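Local coordinates for D-alanyl-D-alanine carboxypeptidase (Penicillin binding protein) family protein (PDB 6OSU) that probably trims the terminal D-alanine from peptidoglycan precursors as a serine-type D-Ala-D-Ala carboxypeptidase of the penicillin-binding protein family, at residues 56-62 with 172-177; 36-40 with 304-308; 39-43 with 176-181; 143-148 with 160-164. All blocks are in the same frame, centred on the assembly; numbering follows the deposited sequence.

Interaction 1. Residues 56-62 with 172-177; sequences MDVRRAP and QYTTAH
Arg59 lies along one face of the Tyr173 ring, the two side chains running side by side in the same direction. Its CB sits near Tyr173 CB. CG comes next, between Tyr173 CD1 and the methyl CG2 of Thr175. CD then rides over the ring, 4.0 Å from the Tyr173 centroid, a CH-pi contact. The chain is extended from CG to NE, which keeps it over the ring and carries NE past Tyr173 CE1. The guanidinium ends nearly parallel to the ring, the planes 11° apart, with NH1 near the phenol oxygen but badly angled for a hydrogen bond. NH2 donates to Asn158 OD1.

Behind this pair the backbones form a single antiparallel bridge: Arg60 N donates to Thr174 O at 2.9 Å, and Thr174 N returns a bond to Arg60 O at 2.8 Å. On one flank of the bridge Pro62 packs its CD against Gln172 CG at 3.5 Å.

On the other flank helix 176-189 begins. Thr175 is its N-cap, OG1 accepting from Asp178 N. His177 N donates to Met56 O at 2.9 Å, and its ring edge offers ND1 to Asp57 OD1 in a weak bond of 3.3 Å. One water lies within bonding distance of both Asp57 OD1 and Thr175 OG1; a second links Val58 O to Ala176 N.

The loop that leads to the predicted nucleophile Ser64, just ahead of helix 66-79, thus takes its firm direct hydrogen bonds between main-chain groups, and the first-turn amides of Ala176 and His177 find acceptors in water and in Met56 O.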
loop_
_atom_site.group_PDB
_atom_site.type_symbol
_atom_site.label_atom_id
_atom_site.label_comp_id
_atom_site.label_asym_id
_atom_site.label_seq_id
_atom_site.Cartn_x
_atom_site.Cartn_y
_atom_site.Cartn_z
ATOM N N MET A 56 12.948 7.672 5.376
ATOM C CA MET A 56 12.262 6.538 4.766
ATOM C C MET A 56 13.184 5.362 4.474
ATOM O O MET A 56 12.683 4.271 4.188
ATOM C CB MET A 56 11.557 6.967 3.477
ATOM C CG MET A 56 12.488 7.284 2.321
ATOM S SD MET A 56 11.592 7.552 0.778
ATOM C CE MET A 56 12.937 7.986 -0.323
ATOM N N ASP A 57 14.502 5.546 4.555
ATOM C CA ASP A 57 15.461 4.480 4.301
ATOM C C ASP A 57 16.231 4.061 5.546
ATOM O O ASP A 57 17.166 3.260 5.442
ATOM C CB ASP A 57 16.440 4.899 3.203
ATOM C CG ASP A 57 15.778 5.003 1.846
ATOM O OD1 ASP A 57 14.938 4.134 1.517
ATOM O OD2 ASP A 57 16.091 5.959 1.110
ATOM N N VAL A 58 15.865 4.577 6.719
ATOM C CA VAL A 58 16.538 4.204 7.960
ATOM C C VAL A 58 16.016 2.849 8.413
ATOM O O VAL A 58 14.803 2.611 8.442
ATOM C CB VAL A 58 16.329 5.278 9.040
ATOM C CG1 VAL A 58 16.933 4.830 10.365
ATOM C CG2 VAL A 58 16.944 6.600 8.600
ATOM N N ARG A 59 16.930 1.954 8.767
ATOM C CA ARG A 59 16.555 0.593 9.120
ATOM C C ARG A 59 16.024 0.544 10.550
ATOM O O ARG A 59 16.705 0.969 11.489
ATOM C CB ARG A 59 17.753 -0.333 8.939
ATOM C CG ARG A 59 18.123 -0.500 7.480
ATOM C CD ARG A 59 19.395 -1.293 7.274
ATOM N NE ARG A 59 19.653 -1.478 5.849
ATOM C CZ ARG A 59 20.567 -2.305 5.353
ATOM N NH1 ARG A 59 21.320 -3.034 6.167
ATOM N NH2 ARG A 59 20.723 -2.405 4.040
ATOM N N ARG A 60 14.803 0.038 10.707
ATOM C CA ARG A 60 14.167 -0.140 12.003
ATOM C C ARG A 60 13.594 -1.546 12.082
ATOM O O ARG A 60 13.556 -2.279 11.090
ATOM C CB ARG A 60 13.056 0.893 12.243
ATOM C CG ARG A 60 13.444 2.332 11.985
ATOM C CD ARG A 60 12.399 3.270 12.575
ATOM N NE ARG A 60 12.658 3.566 13.984
ATOM C CZ ARG A 60 12.087 2.935 15.007
ATOM N NH1 ARG A 60 11.212 1.964 14.789
ATOM N NH2 ARG A 60 12.393 3.280 16.250
ATOM N N ALA A 61 13.124 -1.912 13.278
ATOM C CA ALA A 61 12.628 -3.262 13.497
ATOM C C ALA A 61 11.258 -3.425 12.837
ATOM O O ALA A 61 10.478 -2.470 12.783
ATOM C CB ALA A 61 12.544 -3.567 14.993
ATOM N N PRO A 62 10.946 -4.609 12.295
ATOM C CA PRO A 62 9.709 -4.746 11.516
ATOM C C PRO A 62 8.467 -4.999 12.360
ATOM O O PRO A 62 7.381 -4.565 11.974
ATOM C CB PRO A 62 9.998 -5.942 10.594
ATOM C CG PRO A 62 11.454 -6.236 10.757
ATOM C CD PRO A 62 11.809 -5.786 12.131
ATOM N N GLN A 172 17.105 -8.295 12.224
ATOM C CA GLN A 172 15.715 -8.109 11.828
ATOM C C GLN A 172 15.497 -6.624 11.565
ATOM O O GLN A 172 15.598 -5.818 12.495
ATOM C CB GLN A 172 14.800 -8.617 12.939
ATOM C CG GLN A 172 13.355 -8.844 12.569
ATOM C CD GLN A 172 12.525 -9.292 13.760
ATOM O OE1 GLN A 172 11.406 -8.817 13.969
ATOM N NE2 GLN A 172 13.074 -10.205 14.553
ATOM N N TYR A 173 15.194 -6.260 10.319
ATOM C CA TYR A 173 14.966 -4.852 10.018
ATOM C C TYR A 173 14.221 -4.692 8.703
ATOM O O TYR A 173 14.170 -5.604 7.873
ATOM C CB TYR A 173 16.278 -4.060 9.968
ATOM C CG TYR A 173 17.295 -4.595 8.988
ATOM C CD1 TYR A 173 17.220 -4.286 7.635
ATOM C CD2 TYR A 173 18.341 -5.401 9.418
ATOM C CE1 TYR A 173 18.150 -4.773 6.738
ATOM C CE2 TYR A 173 19.276 -5.892 8.530
ATOM C CZ TYR A 173 19.177 -5.574 7.190
ATOM O OH TYR A 173 20.110 -6.060 6.302
ATOM N N THR A 174 13.646 -3.505 8.536
ATOM C CA THR A 174 13.072 -3.052 7.280
ATOM C C THR A 174 13.078 -1.530 7.303
ATOM O O THR A 174 13.601 -0.911 8.234
ATOM C CB THR A 174 11.658 -3.599 7.063
ATOM O OG1 THR A 174 11.190 -3.187 5.774
ATOM C CG2 THR A 174 10.707 -3.067 8.129
ATOM N N THR A 175 12.505 -0.923 6.265
ATOM C CA THR A 175 12.389 0.525 6.186
ATOM C C THR A 175 10.974 0.887 5.763
ATOM O O THR A 175 10.234 0.060 5.224
ATOM C CB THR A 175 13.401 1.148 5.201
ATOM O OG1 THR A 175 13.021 0.838 3.853
ATOM C CG2 THR A 175 14.807 0.629 5.465
ATOM N N ALA A 176 10.599 2.142 6.019
ATOM C CA ALA A 176 9.282 2.608 5.601
ATOM C C ALA A 176 9.146 2.564 4.086
ATOM O O ALA A 176 8.082 2.220 3.562
ATOM C CB ALA A 176 9.030 4.022 6.131
ATOM N N HIS A 177 10.221 2.891 3.368
ATOM C CA HIS A 177 10.194 2.814 1.910
ATOM C C HIS A 177 10.034 1.372 1.443
ATOM O O HIS A 177 9.231 1.083 0.548
ATOM C CB HIS A 177 11.469 3.432 1.333
ATOM C CG HIS A 177 11.478 3.526 -0.161
ATOM N ND1 HIS A 177 12.622 3.800 -0.880
ATOM C CD2 HIS A 177 10.485 3.391 -1.073
ATOM C CE1 HIS A 177 12.335 3.824 -2.169
ATOM N NE2 HIS A 177 11.045 3.578 -2.313
HETATM O O HOH W 1 14.588 1.274 1.573
HETATM O O HOH W 2 12.447 3.813 7.616
#

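Interaction 2. Residues 36-40 with 304-308; sequences DAPAW and VLGTT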
loop_
_atom_site.group_PDB
_atom_site.type_symbol
_atom_site.label_atom_id
_atom_site.label_comp_id
_atom_site.label_asym_id
_atom_site.label_seq_id
_atom_site.Cartn_x
_atom_site.Cartn_y
_atom_site.Cartn_z
ATOM N N ASP A 36 6.091 13.323 14.947
ATOM C CA ASP A 36 7.174 12.883 15.816
ATOM C C ASP A 36 7.488 11.402 15.646
ATOM O O ASP A 36 8.233 10.838 16.454
ATOM C CB ASP A 36 6.866 13.216 17.284
ATOM C CG ASP A 36 5.574 12.593 17.783
ATOM O OD1 ASP A 36 5.182 11.513 17.294
ATOM O OD2 ASP A 36 4.950 13.199 18.681
ATOM N N ALA A 37 6.927 10.761 14.625
ATOM C CA ALA A 37 7.343 9.411 14.284
ATOM C C ALA A 37 8.783 9.439 13.779
ATOM O O ALA A 37 9.148 10.318 12.993
ATOM C CB ALA A 37 6.428 8.806 13.223
ATOM N N PRO A 38 9.628 8.514 14.231
ATOM C CA PRO A 38 11.011 8.476 13.729
ATOM C C PRO A 38 11.124 8.215 12.233
ATOM O O PRO A 38 12.169 8.528 11.649
ATOM C CB PRO A 38 11.652 7.346 14.545
ATOM C CG PRO A 38 10.506 6.569 15.125
ATOM C CD PRO A 38 9.399 7.549 15.317
ATOM N N ALA A 39 10.095 7.659 11.590
ATOM C CA ALA A 39 10.159 7.388 10.161
ATOM C C ALA A 39 8.750 7.255 9.600
ATOM O O ALA A 39 7.847 6.753 10.274
ATOM C CB ALA A 39 10.961 6.116 9.868
ATOM N N TRP A 40 8.578 7.703 8.357
ATOM C CA TRP A 40 7.315 7.520 7.652
ATOM C C TRP A 40 7.534 7.714 6.160
ATOM O O TRP A 40 8.553 8.256 5.727
ATOM C CB TRP A 40 6.227 8.480 8.153
ATOM C CG TRP A 40 6.364 9.894 7.660
ATOM C CD1 TRP A 40 6.037 10.370 6.420
ATOM C CD2 TRP A 40 6.843 11.020 8.405
ATOM N NE1 TRP A 40 6.296 11.716 6.346
ATOM C CE2 TRP A 40 6.789 12.140 7.551
ATOM C CE3 TRP A 40 7.315 11.189 9.709
ATOM C CZ2 TRP A 40 7.189 13.411 7.959
ATOM C CZ3 TRP A 40 7.711 12.453 10.112
ATOM C CH2 TRP A 40 7.646 13.546 9.239
ATOM N N VAL A 304 4.025 4.228 8.818
ATOM C CA VAL A 304 4.512 4.980 9.966
ATOM C C VAL A 304 5.195 3.995 10.903
ATOM O O VAL A 304 4.631 2.941 11.216
ATOM C CB VAL A 304 3.376 5.731 10.686
ATOM C CG1 VAL A 304 3.873 6.318 11.982
ATOM C CG2 VAL A 304 2.821 6.834 9.804
ATOM N N LEU A 305 6.405 4.332 11.342
ATOM C CA LEU A 305 7.216 3.438 12.154
ATOM C C LEU A 305 7.673 4.145 13.420
ATOM O O LEU A 305 8.098 5.304 13.380
ATOM C CB LEU A 305 8.444 2.943 11.375
ATOM C CG LEU A 305 8.204 2.303 10.004
ATOM C CD1 LEU A 305 9.527 2.056 9.296
ATOM C CD2 LEU A 305 7.404 1.008 10.122
ATOM N N GLY A 306 7.573 3.441 14.545
ATOM C CA GLY A 306 8.225 3.878 15.764
ATOM C C GLY A 306 7.494 4.896 16.606
ATOM O O GLY A 306 8.130 5.550 17.438
ATOM N N THR A 307 6.185 5.060 16.431
ATOM C CA THR A 307 5.456 5.965 17.309
ATOM C C THR A 307 5.418 5.408 18.728
ATOM O O THR A 307 5.554 4.204 18.959
ATOM C CB THR A 307 4.031 6.196 16.808
ATOM O OG1 THR A 307 3.344 4.940 16.717
ATOM C CG2 THR A 307 4.053 6.877 15.452
ATOM N N THR A 308 5.225 6.308 19.689
ATOM C CA THR A 308 5.276 5.961 21.101
ATOM C C THR A 308 3.935 5.501 21.658
ATOM O O THR A 308 3.849 5.197 22.854
ATOM C CB THR A 308 5.791 7.154 21.911
ATOM O OG1 THR A 308 4.937 8.285 21.696
ATOM C CG2 THR A 308 7.207 7.506 21.479
#
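The pyrrolidine ring of Pro38 lies against the carbonyls of the opposite strand end: CG is 3.2 Å from Leu305 O, and CD is equally close to Gly306 O at 3.2 Å. Arg60 also packs against the proline, at CG. The indole of Trp40 turns away from 304-308, and CB is the part that touches, 4.1 Å from Val304 CG2. With CG set between the backbone N and the carbonyl carbon (chi1 77°), the ring swings out to reach Ile33, Leu35 and Leu320, and NE1 bonds to Ser52.

These segments join strands 39-44 and 298-307, antiparallel neighbours in the five-stranded sheet of the penicillin-binding domain. Leu305 N donates to Ala39 O at 3.0 Å, the donor tilted 29° from the carbonyl plane, while Trp40 and Val304 form the adjoining non-hydrogen-bonded pair. Trp40 and Val304 face helix 310-327; Ala39 and Leu305 occupy the other face of the sheet.

Gly306 breaks the extended run with a positive phi of 84°, and having no side chain it lets Pro38 lie close against its backbone. Ala37 CB fits between two methyls from either side of Gly306 in sequence, Val304 CG1 at 3.8 Å and Thr307 CG2, while Thr307 OG1 bonds to Tyr287 O.

Interaction 3. Residues 39-43 with 176-181; sequences AWVTM and AHDMAL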
loop_
_atom_site.group_PDB
_atom_site.type_symbol
_atom_site.label_atom_id
_atom_site.label_comp_id
_atom_site.label_asym_id
_atom_site.label_seq_id
_atom_site.Cartn_x
_atom_site.Cartn_y
_atom_site.Cartn_z
ATOM N N ALA A 39 10.095 7.659 11.590
ATOM C CA ALA A 39 10.159 7.388 10.161
ATOM C C ALA A 39 8.750 7.255 9.600
ATOM O O ALA A 39 7.847 6.753 10.274
ATOM C CB ALA A 39 10.961 6.116 9.868
ATOM N N TRP A 40 8.578 7.703 8.357
ATOM C CA TRP A 40 7.315 7.520 7.652
ATOM C C TRP A 40 7.534 7.714 6.160
ATOM O O TRP A 40 8.553 8.256 5.727
ATOM C CB TRP A 40 6.227 8.480 8.153
ATOM C CG TRP A 40 6.364 9.894 7.660
ATOM C CD1 TRP A 40 6.037 10.370 6.420
ATOM C CD2 TRP A 40 6.843 11.020 8.405
ATOM N NE1 TRP A 40 6.296 11.716 6.346
ATOM C CE2 TRP A 40 6.789 12.140 7.551
ATOM C CE3 TRP A 40 7.315 11.189 9.709
ATOM C CZ2 TRP A 40 7.189 13.411 7.959
ATOM C CZ3 TRP A 40 7.711 12.453 10.112
ATOM C CH2 TRP A 40 7.646 13.546 9.239
ATOM N N VAL A 41 6.546 7.273 5.382
ATOM C CA VAL A 41 6.520 7.500 3.941
ATOM C C VAL A 41 5.071 7.459 3.477
ATOM O O VAL A 41 4.258 6.693 4.003
ATOM C CB VAL A 41 7.384 6.469 3.180
ATOM C CG1 VAL A 41 6.741 5.091 3.218
ATOM C CG2 VAL A 41 7.612 6.922 1.735
ATOM N N THR A 42 4.744 8.309 2.506
ATOM C CA THR A 42 3.442 8.303 1.855
ATOM C C THR A 42 3.669 8.220 0.354
ATOM O O THR A 42 4.396 9.043 -0.212
ATOM C CB THR A 42 2.618 9.551 2.198
ATOM O OG1 THR A 42 2.549 9.709 3.621
ATOM C CG2 THR A 42 1.200 9.424 1.643
ATOM N N MET A 43 3.047 7.233 -0.283
ATOM C CA MET A 43 3.282 6.942 -1.688
ATOM C C MET A 43 1.954 6.787 -2.414
ATOM O O MET A 43 1.012 6.193 -1.881
ATOM C CB MET A 43 4.126 5.666 -1.839
ATOM C CG MET A 43 4.121 5.059 -3.224
ATOM S SD MET A 43 4.962 3.464 -3.275
ATOM C CE MET A 43 6.633 3.952 -2.854
ATOM N N ALA A 176 10.599 2.142 6.019
ATOM C CA ALA A 176 9.282 2.608 5.601
ATOM C C ALA A 176 9.146 2.564 4.086
ATOM O O ALA A 176 8.082 2.220 3.562
ATOM C CB ALA A 176 9.030 4.022 6.131
ATOM N N HIS A 177 10.221 2.891 3.368
ATOM C CA HIS A 177 10.194 2.814 1.910
ATOM C C HIS A 177 10.034 1.372 1.443
ATOM O O HIS A 177 9.231 1.083 0.548
ATOM C CB HIS A 177 11.469 3.432 1.333
ATOM C CG HIS A 177 11.478 3.526 -0.161
ATOM N ND1 HIS A 177 12.622 3.800 -0.880
ATOM C CD2 HIS A 177 10.485 3.391 -1.073
ATOM C CE1 HIS A 177 12.335 3.824 -2.169
ATOM N NE2 HIS A 177 11.045 3.578 -2.313
ATOM N N ASP A 178 10.789 0.450 2.045
ATOM C CA ASP A 178 10.691 -0.952 1.651
ATOM C C ASP A 178 9.300 -1.508 1.926
ATOM O O ASP A 178 8.771 -2.297 1.133
ATOM C CB ASP A 178 11.747 -1.780 2.380
ATOM C CG ASP A 178 13.087 -1.779 1.666
ATOM O OD1 ASP A 178 13.276 -0.962 0.737
ATOM O OD2 ASP A 178 13.948 -2.610 2.028
ATOM N N MET A 179 8.688 -1.106 3.044
ATOM C CA MET A 179 7.356 -1.605 3.368
ATOM C C MET A 179 6.295 -1.023 2.444
ATOM O O MET A 179 5.304 -1.696 2.141
ATOM C CB MET A 179 7.028 -1.309 4.830
ATOM C CG MET A 179 7.588 -2.349 5.787
ATOM S SD MET A 179 6.763 -3.937 5.567
ATOM C CE MET A 179 7.971 -5.060 6.274
ATOM N N ALA A 180 6.488 0.212 1.974
ATOM C CA ALA A 180 5.570 0.772 0.989
ATOM C C ALA A 180 5.707 0.062 -0.351
ATOM O O ALA A 180 4.711 -0.155 -1.053
ATOM C CB ALA A 180 5.813 2.274 0.835
ATOM N N LEU A 181 6.933 -0.307 -0.725
ATOM C CA LEU A 181 7.124 -1.079 -1.949
ATOM C C LEU A 181 6.408 -2.420 -1.860
ATOM O O LEU A 181 5.730 -2.837 -2.807
ATOM C CB LEU A 181 8.616 -1.273 -2.215
ATOM C CG LEU A 181 9.396 -0.027 -2.654
ATOM C CD1 LEU A 181 10.895 -0.267 -2.589
ATOM C CD2 LEU A 181 8.990 0.392 -4.062
#
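Val41 CG1 reaches the first turn of helix 176-189 and touches it at several points. It is 3.2 Å from Ala176 O, 3.9 Å from Ala176 CB, and 3.8 Å from Ala180 CB, one turn further along the helix. That placement follows from its first torsion: at chi1 70°, CG1 falls between the backbone N and the carbonyl carbon and leans to the helix. Ala176 O is also the acceptor for Ala180 N, so the valine methyl lies beside a carbonyl already engaged in the helix.

Two residues on, Met43 brings only its methyl across. The chain runs out with CG opposite the backbone N, then bends at chi3 (-64°) to set CE 4.1 Å from Ala180 CB. The same CE lies at the edge of the His177 ring, near its plane, and 4.4 Å from Leu181 CD2. Leu181 CD1 in turn covers part of one face of that ring.

This is the helix-on-sheet packing of the penicillin-binding domain: strand and helix segments run in nearly the same sense, 34° apart, with axes 7.8 Å from each other, and alanines at 176 and 180 present small side chains to the strand.

Farther out, Val303 and Leu305 of the neighbouring strand 298-307 meet Ala176, and Ile50 of strand 50-54 touches Val41. Behind the strand, Trp40 and Thr42 pack on Leu320 of helix 310-327. Asp178, on the far side of the helix, bonds through OD2 to Asn158 N and Thr159 OG1.

Interaction 4. Residues 143-148 with 160-164; sequences FTDLMN and HFANP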
loop_
_atom_site.group_PDB
_atom_site.type_symbol
_atom_site.label_atom_id
_atom_site.label_comp_id
_atom_site.label_asym_id
_atom_site.label_seq_id
_atom_site.Cartn_x
_atom_site.Cartn_y
_atom_site.Cartn_z
ATOM N N PHE A 143 11.261 -21.061 5.232
ATOM C CA PHE A 143 10.298 -20.052 4.804
ATOM C C PHE A 143 10.872 -18.651 4.958
ATOM O O PHE A 143 10.625 -17.778 4.116
ATOM C CB PHE A 143 8.997 -20.191 5.594
ATOM C CG PHE A 143 7.891 -19.313 5.085
ATOM C CD1 PHE A 143 7.058 -19.750 4.066
ATOM C CD2 PHE A 143 7.691 -18.047 5.615
ATOM C CE1 PHE A 143 6.038 -18.941 3.588
ATOM C CE2 PHE A 143 6.676 -17.233 5.143
ATOM C CZ PHE A 143 5.845 -17.680 4.127
ATOM N N THR A 144 11.637 -18.417 6.026
ATOM C CA THR A 144 12.275 -17.116 6.202
ATOM C C THR A 144 13.239 -16.824 5.060
ATOM O O THR A 144 13.305 -15.690 4.568
ATOM C CB THR A 144 12.998 -17.063 7.547
ATOM O OG1 THR A 144 12.070 -17.361 8.597
ATOM C CG2 THR A 144 13.586 -15.678 7.783
ATOM N N ASP A 145 13.988 -17.843 4.617
ATOM C CA ASP A 145 14.858 -17.680 3.454
ATOM C C ASP A 145 14.056 -17.293 2.221
ATOM O O ASP A 145 14.482 -16.438 1.434
ATOM C CB ASP A 145 15.639 -18.968 3.194
ATOM C CG ASP A 145 16.754 -19.186 4.192
ATOM O OD1 ASP A 145 17.439 -18.198 4.540
ATOM O OD2 ASP A 145 16.945 -20.342 4.629
ATOM N N LEU A 146 12.890 -17.912 2.037
ATOM C CA LEU A 146 12.024 -17.531 0.928
ATOM C C LEU A 146 11.547 -16.089 1.073
ATOM O O LEU A 146 11.462 -15.353 0.081
ATOM C CB LEU A 146 10.839 -18.486 0.847
ATOM C CG LEU A 146 9.830 -18.188 -0.257
ATOM C CD1 LEU A 146 10.433 -18.465 -1.625
ATOM C CD2 LEU A 146 8.578 -19.001 -0.026
ATOM N N MET A 147 11.232 -15.669 2.302
ATOM C CA MET A 147 10.840 -14.282 2.535
ATOM C C MET A 147 11.947 -13.318 2.131
ATOM O O MET A 147 11.680 -12.276 1.521
ATOM C CB MET A 147 10.481 -14.069 4.006
ATOM C CG MET A 147 9.330 -14.907 4.511
ATOM S SD MET A 147 9.123 -14.694 6.288
ATOM C CE MET A 147 8.656 -12.967 6.360
ATOM N N ASN A 148 13.196 -13.648 2.464
ATOM C CA ASN A 148 14.301 -12.746 2.153
ATOM C C ASN A 148 14.620 -12.731 0.660
ATOM O O ASN A 148 15.019 -11.689 0.126
ATOM C CB ASN A 148 15.531 -13.128 2.978
ATOM C CG ASN A 148 15.355 -12.814 4.457
ATOM O OD1 ASN A 148 14.772 -11.792 4.818
ATOM N ND2 ASN A 148 15.844 -13.700 5.315
ATOM N N HIS A 160 15.512 -7.340 6.064
ATOM C CA HIS A 160 15.934 -8.698 6.384
ATOM C C HIS A 160 15.049 -9.228 7.497
ATOM O O HIS A 160 15.010 -8.650 8.587
ATOM C CB HIS A 160 17.404 -8.751 6.798
ATOM C CG HIS A 160 17.901 -10.140 7.041
ATOM N ND1 HIS A 160 18.300 -10.975 6.021
ATOM C CD2 HIS A 160 18.030 -10.853 8.184
ATOM C CE1 HIS A 160 18.670 -12.139 6.527
ATOM N NE2 HIS A 160 18.515 -12.091 7.837
ATOM N N PHE A 161 14.351 -10.325 7.223
ATOM C CA PHE A 161 13.470 -10.957 8.193
ATOM C C PHE A 161 14.195 -12.087 8.910
ATOM O O PHE A 161 14.978 -12.822 8.303
ATOM C CB PHE A 161 12.212 -11.485 7.506
ATOM C CG PHE A 161 11.392 -10.415 6.847
ATOM C CD1 PHE A 161 10.712 -9.478 7.611
ATOM C CD2 PHE A 161 11.295 -10.343 5.469
ATOM C CE1 PHE A 161 9.952 -8.491 7.014
ATOM C CE2 PHE A 161 10.536 -9.360 4.862
ATOM C CZ PHE A 161 9.861 -8.432 5.636
ATOM N N ALA A 162 13.941 -12.212 10.212
ATOM C CA ALA A 162 14.520 -13.281 11.013
ATOM C C ALA A 162 13.559 -14.435 11.237
ATOM O O ALA A 162 14.000 -15.512 11.654
ATOM C CB ALA A 162 14.985 -12.749 12.374
ATOM N N ASN A 163 12.275 -14.233 10.965
ATOM C CA ASN A 163 11.254 -15.243 11.204
ATOM C C ASN A 163 9.995 -14.832 10.450
ATOM O O ASN A 163 9.927 -13.724 9.903
ATOM C CB ASN A 163 10.984 -15.420 12.711
ATOM C CG ASN A 163 10.666 -14.124 13.410
ATOM O OD1 ASN A 163 9.957 -13.273 12.873
ATOM N ND2 ASN A 163 11.196 -13.957 14.613
ATOM N N PRO A 164 8.987 -15.709 10.374
ATOM C CA PRO A 164 7.787 -15.377 9.587
ATOM C C PRO A 164 6.768 -14.480 10.279
ATOM O O PRO A 164 5.863 -13.973 9.595
ATOM C CB PRO A 164 7.160 -16.754 9.300
ATOM C CG PRO A 164 8.250 -17.749 9.555
ATOM C CD PRO A 164 9.057 -17.152 10.658
#
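Asn148 holds Phe161 by both ends of its amide. OD1 accepts from Phe161 N at 2.8 Å, the donor lying in the carbonyl plane on a lone pair, and ND2 donates to Phe161 O at 3.2 Å. Both bonds are close to straight. The His160 imidazole lies nearly parallel to this amide, the planes 11° apart, with CE1 3.4 Å from ND2.

One residue back on the helix, Met147 crosses the Phe161 side chain at about a right angle. A bend at chi3 (65°) brings CE over one face of the phenyl ring, 4.1 Å from its centroid, a CH-pi contact, with SD lying obliquely farther off as the sulfur of a Met-aromatic pair. That SD rests against Pro164 CA at 3.6 Å.

Thr144 sets CG2 near Phe161 O and points OG1 at Asn163 CA and Pro164 CD; OG1 is bonded to Thr140 O within its own helix. Phe143 CD2 meets Pro164 CB obliquely at 3.9 Å.

Met147 and Phe161 also touch Thr66 of helix 66-79, the helix bearing the predicted catalytic Lys67. One side-chain amide thus satisfies both main-chain polar groups of Phe161, fixing the loop on helix 140-154 while apolar contacts seat its side chain.

Overall arrangement
All four contacts belong to the penicillin-binding domain. In the chain, 143-148 with 160-164 is nested inside the loop closed by interaction 1, which is itself nested inside that closed by interaction 2. Strand 39-44 serves interactions 2 and 3, and helix 176-189 serves interactions 1 and 3, so these three cluster with centres 9 to 11 Å apart. Interaction 4 lies farther out, about 15 Å from interaction 1 centre to centre, joined to it where Tyr173 and His160 share a backbone hydrogen bond. Together they connect the five-stranded sheet, through helix 176-189, to the helical part of the domain, with the predicted Ser64 and Lys67 close to interactions 1 and 4.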